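Local coordinates for glucokinase (Leishmania braziliensis MHOM/BR/75/M2904, PDB 6EDI), which probably phosphorylates D-glucose with ATP, as a dimeric glucokinase of the actin-like ATPase clan, at residues G236-Y250 with P273-N287. Numbering follows the deposited sequence.
Sequences GSLSMSWCANEDSKY and PIWEAASNGAGLEFN
Three backbone hydrogen bonds fasten 236-240 to 273-276: Met240 N to Pro273 O (2.9 Å), Trp275 N to Leu238 O and Glu276 N to Gly236 O (2.8 Å). The first two flank Ser239 and Ile274, a single bridge rather than a sheet. Apolar packing centres on the Trp275 indole. Met240 CA lies over its five-membered ring in a CH-pi contact, 3.8 Å from the centroid, while Leu238 CG meets the edge. With CG anti to the carbonyl carbon (chi1 -69°) and chi2 extended, Met240 SD passes above the six-membered ring, a distant Met-aromatic contact, to Pro273 CG and Ala278 CB; the bend at chi3 (74°) brings CE to Ala278 CB and Trp275 CZ3. Tyr250 CE1 abuts the rim of Phe286 at CE2 (3.4 Å). Among polar groups, one water accepts from Trp275 NE1 (3.0 Å) and donates to Ser241 OG, which lies at the indole edge and also bonds Glu336 of the same chain. Tyr250 OH donates to an in-plane lone pair of Asn287 OD1 (2.5 Å), ring and amide planes 65° apart. Ser239 OG bonds Glu336 of the second subunit, placing this loop at the dimer interface. Buried polar groups are thus satisfied: the indole N-H by water, the tyrosine hydroxyl by Asn287 and a second water shared with Asn287 ND2 and Ala278 O.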
ATOM      1  N   GLY A 236      -5.762   9.477   4.264  1.00 23.37           N
ATOM      2  CA  GLY A 236      -6.525  10.531   4.921  1.00 23.95           C
ATOM      3  C   GLY A 236      -8.016  10.339   4.712  1.00 27.81           C
ATOM      4  O   GLY A 236      -8.830  10.865   5.487  1.00 23.97           O
ATOM      5  N   SER A 237      -8.371   9.572   3.679  1.00 24.92           N
ATOM      6  CA  SER A 237      -9.777   9.376   3.299  1.00 26.86           C
ATOM      7  C   SER A 237     -10.348   8.071   3.838  1.00 25.67           C
ATOM      8  O   SER A 237     -11.484   7.685   3.520  1.00 24.51           O
ATOM      9  CB  SER A 237      -9.948   9.443   1.781  1.00 25.56           C
ATOM     10  OG  SER A 237      -9.606  10.722   1.291  1.00 25.09           O
ATOM     11  N   LEU A 238      -9.558   7.401   4.671  1.00 25.23           N
ATOM     12  CA  LEU A 238     -10.047   6.259   5.426  1.00 26.35           C
ATOM     13  C   LEU A 238     -11.002   6.768   6.517  1.00 26.14           C
ATOM     14  O   LEU A 238     -10.740   7.797   7.154  1.00 27.52           O
ATOM     15  CB  LEU A 238      -8.855   5.482   6.001  1.00 26.43           C
ATOM     16  CG  LEU A 238      -8.874   4.597   7.242  1.00 31.25           C
ATOM     17  CD1 LEU A 238      -9.604   3.288   7.021  1.00 30.06           C
ATOM     18  CD2 LEU A 238      -7.416   4.330   7.672  1.00 26.77           C
ATOM     19  N   SER A 239     -12.117   6.072   6.705  1.00 22.99           N
ATOM     20  CA  SER A 239     -13.048   6.397   7.789  1.00 28.98           C
ATOM     21  C   SER A 239     -12.378   6.363   9.158  1.00 27.80           C
ATOM     22  O   SER A 239     -11.518   5.521   9.407  1.00 27.99           O
ATOM     23  CB  SER A 239     -14.218   5.420   7.797  1.00 23.38           C
ATOM     24  OG  SER A 239     -14.838   5.368   6.542  1.00 27.61           O
ATOM     25  N   MET A 240     -12.770   7.271  10.055  1.00 24.76           N
ATOM     26  CA  MET A 240     -12.298   7.191  11.437  1.00 22.87           C
ATOM     27  C   MET A 240     -12.690   5.858  12.080  1.00 26.00           C
ATOM     28  O   MET A 240     -13.717   5.273  11.742  1.00 28.33           O
ATOM     29  CB  MET A 240     -12.818   8.361  12.279  1.00 22.13           C
ATOM     30  CG  MET A 240     -12.211   9.688  11.885  1.00 27.03           C
ATOM     31  SD  MET A 240     -12.719  11.033  12.961  1.00 26.15           S
ATOM     32  CE  MET A 240     -11.744  10.674  14.424  1.00 22.91           C
ATOM     33  N   SER A 241     -11.848   5.388  12.995  1.00 24.66           N
ATOM     34  CA  SER A 241     -12.030   4.111  13.658  1.00 23.55           C
ATOM     35  C   SER A 241     -13.186   4.172  14.645  1.00 29.09           C
ATOM     36  O   SER A 241     -13.513   5.231  15.182  1.00 27.67           O
ATOM     37  CB  SER A 241     -10.751   3.716  14.396  1.00 27.07           C
ATOM     38  OG  SER A 241      -9.696   3.460  13.488  1.00 36.90           O
ATOM     39  N   TRP A 242     -13.818   3.031  14.879  1.00 24.52           N
ATOM     40  CA  TRP A 242     -14.867   2.973  15.872  1.00 22.09           C
ATOM     41  C   TRP A 242     -14.314   3.292  17.263  1.00 26.64           C
ATOM     42  O   TRP A 242     -13.145   3.037  17.560  1.00 27.19           O
ATOM     43  CB  TRP A 242     -15.550   1.593  15.840  1.00 22.70           C
ATOM     44  CG  TRP A 242     -16.718   1.511  16.751  1.00 24.22           C
ATOM     45  CD1 TRP A 242     -18.028   1.773  16.453  1.00 28.35           C
ATOM     46  CD2 TRP A 242     -16.680   1.136  18.124  1.00 25.69           C
ATOM     47  NE1 TRP A 242     -18.809   1.585  17.578  1.00 31.54           N
ATOM     48  CE2 TRP A 242     -18.000   1.189  18.614  1.00 29.52           C
ATOM     49  CE3 TRP A 242     -15.650   0.756  18.992  1.00 25.54           C
ATOM     50  CZ2 TRP A 242     -18.313   0.876  19.931  1.00 28.84           C
ATOM     51  CZ3 TRP A 242     -15.964   0.449  20.297  1.00 31.87           C
ATOM     52  CH2 TRP A 242     -17.284   0.516  20.757  1.00 28.65           C
ATOM     53  N   CYS A 243     -15.159   3.878  18.108  1.00 24.99           N
ATOM     54  CA  CYS A 243     -14.794   4.133  19.498  1.00 27.49           C
ATOM     55  C   CYS A 243     -16.070   4.395  20.286  1.00 28.95           C
ATOM     56  O   CYS A 243     -17.158   4.448  19.708  1.00 25.57           O
ATOM     57  CB  CYS A 243     -13.837   5.317  19.614  1.00 32.94           C
ATOM     58  SG  CYS A 243     -14.379   6.800  18.726  1.00 31.28           S
ATOM     59  N   ALA A 244     -15.928   4.537  21.599  1.00 31.72           N
ATOM     60  CA  ALA A 244     -17.075   4.711  22.480  1.00 35.93           C
ATOM     61  C   ALA A 244     -16.941   5.979  23.291  1.00 37.88           C
ATOM     62  O   ALA A 244     -15.926   6.685  23.204  1.00 35.29           O
ATOM     63  CB  ALA A 244     -17.209   3.520  23.413  1.00 35.24           C
ATOM     64  N   ASN A 245     -17.983   6.263  24.070  1.00 36.94           N
ATOM     65  CA  ASN A 245     -17.922   7.277  25.120  1.00 41.36           C
ATOM     66  C   ASN A 245     -17.530   8.676  24.609  1.00 35.83           C
ATOM     67  O   ASN A 245     -18.100   9.147  23.629  1.00 38.12           O
ATOM     68  CB  ASN A 245     -17.020   6.785  26.259  1.00 37.34           C
ATOM     69  CG  ASN A 245     -17.546   5.496  26.898  1.00 39.29           C
ATOM     70  OD1 ASN A 245     -18.733   5.388  27.196  1.00 42.62           O
ATOM     71  ND2 ASN A 245     -16.670   4.514  27.085  1.00 37.65           N
ATOM     72  N   GLU A 246     -16.570   9.331  25.259  1.00 36.97           N
ATOM     73  CA  GLU A 246     -16.211  10.712  24.890  1.00 43.56           C
ATOM     74  C   GLU A 246     -15.573  10.835  23.494  1.00 39.13           C
ATOM     75  O   GLU A 246     -15.860  11.776  22.735  1.00 33.98           O
ATOM     76  CB  GLU A 246     -15.317  11.356  25.961  1.00 47.43           C
ATOM     77  CG  GLU A 246     -16.024  11.640  27.302  1.00 51.05           C
ATOM     78  CD  GLU A 246     -17.015  12.805  27.232  1.00 56.96           C
ATOM     79  OE1 GLU A 246     -16.565  13.973  27.232  1.00 61.35           O
ATOM     80  OE2 GLU A 246     -18.241  12.554  27.187  1.00 55.40           O
ATOM     81  N   ASP A 247     -14.707   9.887  23.157  1.00 36.18           N
ATOM     82  CA  ASP A 247     -14.114   9.850  21.827  1.00 32.58           C
ATOM     83  C   ASP A 247     -15.204   9.713  20.758  1.00 32.82           C
ATOM     84  O   ASP A 247     -15.193  10.413  19.740  1.00 32.37           O
ATOM     85  CB  ASP A 247     -13.108   8.692  21.735  1.00 36.53           C
ATOM     86  CG  ASP A 247     -11.861   8.922  22.581  1.00 34.65           C
ATOM     87  OD1 ASP A 247     -11.614  10.074  22.998  1.00 39.49           O
ATOM     88  OD2 ASP A 247     -11.118   7.945  22.813  1.00 33.77           O
ATOM     89  N   SER A 248     -16.173   8.831  21.003  1.00 29.33           N
ATOM     90  CA  SER A 248     -17.274   8.646  20.053  1.00 31.31           C
ATOM     91  C   SER A 248     -18.165   9.889  19.924  1.00 34.88           C
ATOM     92  O   SER A 248     -18.665  10.190  18.840  1.00 36.20           O
ATOM     93  CB  SER A 248     -18.107   7.410  20.426  1.00 34.47           C
ATOM     94  OG  SER A 248     -19.155   7.200  19.504  1.00 31.95           O
ATOM     95  N   LYS A 249     -18.371  10.608  21.025  1.00 35.50           N
ATOM     96  CA  LYS A 249     -19.150  11.835  20.976  1.00 34.17           C
ATOM     97  C   LYS A 249     -18.491  12.819  20.005  1.00 32.26           C
ATOM     98  O   LYS A 249     -19.177  13.496  19.242  1.00 32.37           O
ATOM     99  CB  LYS A 249     -19.281  12.468  22.367  1.00 36.11           C
ATOM    100  CG  LYS A 249     -20.114  11.657  23.375  1.00 43.84           C
ATOM    101  CD  LYS A 249     -21.473  11.237  22.809  1.00 47.79           C
ATOM    102  CE  LYS A 249     -22.452  10.822  23.916  1.00 52.58           C
ATOM    103  NZ  LYS A 249     -23.005  11.989  24.673  1.00 60.73           N
ATOM    104  N   TYR A 250     -17.161  12.868  20.026  1.00 31.97           N
ATOM    105  CA  TYR A 250     -16.411  13.727  19.109  1.00 31.53           C
ATOM    106  C   TYR A 250     -16.568  13.308  17.655  1.00 32.96           C
ATOM    107  O   TYR A 250     -16.816  14.158  16.790  1.00 28.17           O
ATOM    108  CB  TYR A 250     -14.927  13.806  19.463  1.00 34.85           C
ATOM    109  CG  TYR A 250     -14.142  14.565  18.400  1.00 32.77           C
ATOM    110  CD1 TYR A 250     -14.228  15.956  18.298  1.00 31.10           C
ATOM    111  CD2 TYR A 250     -13.365  13.890  17.476  1.00 31.39           C
ATOM    112  CE1 TYR A 250     -13.526  16.658  17.312  1.00 30.54           C
ATOM    113  CE2 TYR A 250     -12.655  14.583  16.487  1.00 25.87           C
ATOM    114  CZ  TYR A 250     -12.739  15.956  16.415  1.00 29.02           C
ATOM    115  OH  TYR A 250     -12.039  16.615  15.427  1.00 26.56           O
ATOM    116  N   PRO A 273     -16.803  10.128   9.616  1.00 27.40           N
ATOM    117  CA  PRO A 273     -16.073  11.136   8.840  1.00 25.04           C
ATOM    118  C   PRO A 273     -14.708  10.561   8.535  1.00 28.21           C
ATOM    119  O   PRO A 273     -14.328   9.598   9.198  1.00 28.85           O
ATOM    120  CB  PRO A 273     -15.964  12.314   9.807  1.00 25.26           C
ATOM    121  CG  PRO A 273     -15.972  11.692  11.179  1.00 29.85           C
ATOM    122  CD  PRO A 273     -16.744  10.378  11.068  1.00 26.62           C
ATOM    123  N   ILE A 274     -13.989  11.109   7.565  1.00 27.21           N
ATOM    124  CA  ILE A 274     -12.676  10.567   7.237  1.00 23.39           C
ATOM    125  C   ILE A 274     -11.625  11.102   8.209  1.00 28.45           C
ATOM    126  O   ILE A 274     -11.813  12.169   8.806  1.00 29.62           O
ATOM    127  CB  ILE A 274     -12.307  10.824   5.778  1.00 26.99           C
ATOM    128  CG1 ILE A 274     -12.175  12.330   5.486  1.00 26.51           C
ATOM    129  CG2 ILE A 274     -13.374  10.262   4.872  1.00 26.72           C
ATOM    130  CD1 ILE A 274     -11.838  12.624   4.019  1.00 27.53           C
ATOM    131  N   TRP A 275     -10.537  10.358   8.391  1.00 24.87           N
ATOM    132  CA  TRP A 275      -9.479  10.762   9.321  1.00 26.11           C
ATOM    133  C   TRP A 275      -8.965  12.166   9.031  1.00 23.65           C
ATOM    134  O   TRP A 275      -8.610  12.907   9.945  1.00 23.86           O
ATOM    135  CB  TRP A 275      -8.298   9.795   9.252  1.00 26.23           C
ATOM    136  CG  TRP A 275      -8.458   8.571  10.083  1.00 25.43           C
ATOM    137  CD1 TRP A 275      -8.697   7.308   9.633  1.00 28.91           C
ATOM    138  CD2 TRP A 275      -8.375   8.478  11.519  1.00 29.35           C
ATOM    139  NE1 TRP A 275      -8.772   6.437  10.691  1.00 26.56           N
ATOM    140  CE2 TRP A 275      -8.574   7.124  11.860  1.00 25.91           C
ATOM    141  CE3 TRP A 275      -8.151   9.405  12.543  1.00 25.85           C
ATOM    142  CZ2 TRP A 275      -8.558   6.671  13.191  1.00 26.72           C
ATOM    143  CZ3 TRP A 275      -8.127   8.958  13.863  1.00 28.59           C
ATOM    144  CH2 TRP A 275      -8.340   7.600  14.176  1.00 27.26           C
ATOM    145  N   GLU A 276      -8.904  12.505   7.748  1.00 23.23           N
ATOM    146  CA  GLU A 276      -8.437  13.826   7.320  1.00 26.07           C
ATOM    147  C   GLU A 276      -9.214  14.944   8.003  1.00 27.45           C
ATOM    148  O   GLU A 276      -8.648  15.972   8.384  1.00 29.76           O
ATOM    149  CB  GLU A 276      -8.578  13.954   5.798  1.00 27.08           C
ATOM    150  CG  GLU A 276      -8.571  15.390   5.265  1.00 29.77           C
ATOM    151  CD  GLU A 276      -8.620  15.434   3.752  1.00 29.81           C
ATOM    152  OE1 GLU A 276      -9.725  15.588   3.198  1.00 31.58           O
ATOM    153  OE2 GLU A 276      -7.552  15.309   3.120  1.00 37.31           O
ATOM    154  N   ALA A 277     -10.516  14.732   8.167  1.00 29.09           N
ATOM    155  CA  ALA A 277     -11.387  15.759   8.725  1.00 29.91           C
ATOM    156  C   ALA A 277     -11.081  16.069  10.193  1.00 30.51           C
ATOM    157  O   ALA A 277     -11.441  17.124  10.688  1.00 29.58           O
ATOM    158  CB  ALA A 277     -12.845  15.380   8.537  1.00 31.49           C
ATOM    159  N   ALA A 278     -10.413  15.151  10.881  1.00 28.49           N
ATOM    160  CA  ALA A 278     -10.033  15.361  12.278  1.00 27.93           C
ATOM    161  C   ALA A 278      -8.575  15.754  12.443  1.00 26.52           C
ATOM    162  O   ALA A 278      -8.094  15.856  13.570  1.00 28.91           O
ATOM    163  CB  ALA A 278     -10.322  14.093  13.108  1.00 24.29           C
ATOM    164  N   SER A 279      -7.865  15.978  11.339  1.00 28.58           N
ATOM    165  CA  SER A 279      -6.426  16.195  11.418  1.00 30.96           C
ATOM    166  C   SER A 279      -5.918  17.319  10.498  1.00 28.49           C
ATOM    167  O   SER A 279      -4.717  17.583  10.447  1.00 31.17           O
ATOM    168  CB  SER A 279      -5.688  14.867  11.150  1.00 28.97           C
ATOM    169  OG  SER A 279      -6.220  14.224   9.999  1.00 28.08           O
ATOM    170  N   ASN A 280      -6.832  17.977   9.786  1.00 27.14           N
ATOM    171  CA  ASN A 280      -6.494  19.111   8.908  1.00 31.65           C
ATOM    172  C   ASN A 280      -6.863  20.491   9.488  1.00 30.40           C
ATOM    173  O   ASN A 280      -7.289  20.595  10.639  1.00 28.75           O
ATOM    174  CB  ASN A 280      -7.171  18.933   7.547  1.00 30.67           C
ATOM    175  CG  ASN A 280      -8.687  18.989   7.637  1.00 29.85           C
ATOM    176  OD1 ASN A 280      -9.253  19.030   8.731  1.00 32.08           O
ATOM    177  ND2 ASN A 280      -9.350  18.970   6.489  1.00 29.58           N
ATOM    178  N   GLY A 281      -6.706  21.551   8.689  1.00 31.98           N
ATOM    179  CA  GLY A 281      -7.069  22.891   9.129  1.00 29.20           C
ATOM    180  C   GLY A 281      -8.535  23.005   9.523  1.00 30.71           C
ATOM    181  O   GLY A 281      -8.864  23.519  10.597  1.00 34.54           O
ATOM    182  N   ALA A 282      -9.413  22.517   8.649  1.00 30.70           N
ATOM    183  CA  ALA A 282     -10.843  22.502   8.917  1.00 28.26           C
ATOM    184  C   ALA A 282     -11.152  21.834  10.242  1.00 30.66           C
ATOM    185  O   ALA A 282     -11.965  22.332  11.019  1.00 28.07           O
ATOM    186  CB  ALA A 282     -11.576  21.809   7.805  1.00 29.91           C
ATOM    187  N   GLY A 283     -10.505  20.699  10.489  1.00 32.13           N
ATOM    188  CA  GLY A 283     -10.681  19.977  11.733  1.00 30.36           C
ATOM    189  C   GLY A 283     -10.154  20.755  12.923  1.00 30.40           C
ATOM    190  O   GLY A 283     -10.755  20.739  13.994  1.00 29.94           O
ATOM    191  N   LEU A 284      -9.029  21.445  12.745  1.00 31.80           N
ATOM    192  CA  LEU A 284      -8.470  22.231  13.843  1.00 32.37           C
ATOM    193  C   LEU A 284      -9.439  23.350  14.246  1.00 30.24           C
ATOM    194  O   LEU A 284      -9.666  23.607  15.438  1.00 29.65           O
ATOM    195  CB  LEU A 284      -7.107  22.817  13.477  1.00 29.46           C
ATOM    196  CG  LEU A 284      -6.546  23.665  14.622  1.00 33.54           C
ATOM    197  CD1 LEU A 284      -6.380  22.805  15.881  1.00 32.68           C
ATOM    198  CD2 LEU A 284      -5.241  24.324  14.232  1.00 32.29           C
ATOM    199  N   GLU A 285     -10.027  23.983  13.241  1.00 30.75           N
ATOM    200  CA  GLU A 285     -11.033  25.018  13.477  1.00 35.03           C
ATOM    201  C   GLU A 285     -12.274  24.454  14.173  1.00 36.41           C
ATOM    202  O   GLU A 285     -12.851  25.106  15.051  1.00 32.77           O
ATOM    203  CB  GLU A 285     -11.396  25.714  12.166  1.00 38.32           C
ATOM    204  CG  GLU A 285     -10.185  26.428  11.552  1.00 40.76           C
ATOM    205  CD  GLU A 285     -10.464  27.105  10.230  1.00 45.04           C
ATOM    206  OE1 GLU A 285     -11.619  27.048   9.758  1.00 49.75           O
ATOM    207  OE2 GLU A 285      -9.514  27.691   9.664  1.00 42.52           O
ATOM    208  N   PHE A 286     -12.670  23.238  13.795  1.00 30.35           N
ATOM    209  CA  PHE A 286     -13.779  22.577  14.465  1.00 33.85           C
ATOM    210  C   PHE A 286     -13.411  22.227  15.900  1.00 33.27           C
ATOM    211  O   PHE A 286     -14.227  22.362  16.824  1.00 33.89           O
ATOM    212  CB  PHE A 286     -14.194  21.307  13.723  1.00 35.50           C
ATOM    213  CG  PHE A 286     -15.252  20.525  14.434  1.00 29.86           C
ATOM    214  CD1 PHE A 286     -16.590  20.875  14.304  1.00 35.91           C
ATOM    215  CD2 PHE A 286     -14.913  19.453  15.250  1.00 35.43           C
ATOM    216  CE1 PHE A 286     -17.582  20.166  14.972  1.00 40.19           C
ATOM    217  CE2 PHE A 286     -15.890  18.731  15.918  1.00 35.76           C
ATOM    218  CZ  PHE A 286     -17.234  19.091  15.780  1.00 37.53           C
ATOM    219  N   ASN A 287     -12.187  21.746  16.080  1.00 32.70           N
ATOM    220  CA  ASN A 287     -11.716  21.380  17.404  1.00 30.03           C
ATOM    221  C   ASN A 287     -11.773  22.539  18.385  1.00 34.32           C
ATOM    222  O   ASN A 287     -12.126  22.369  19.558  1.00 35.07           O
ATOM    223  CB  ASN A 287     -10.312  20.804  17.323  1.00 32.79           C
ATOM    224  CG  ASN A 287     -10.320  19.353  16.880  1.00 31.27           C
ATOM    225  OD1 ASN A 287     -11.376  18.817  16.527  1.00 24.27           O
ATOM    226  ND2 ASN A 287      -9.148  18.714  16.892  1.00 30.90           N
TER
HETATM  227  O   HOH W   1     -10.328  13.240   0.822  1.00 33.03           O
HETATM  228  O   HOH W   2      -9.821   3.574  10.691  1.00 28.24           O
HETATM  229  O   HOH W   3      -9.359  16.033  16.081  1.00 27.60           O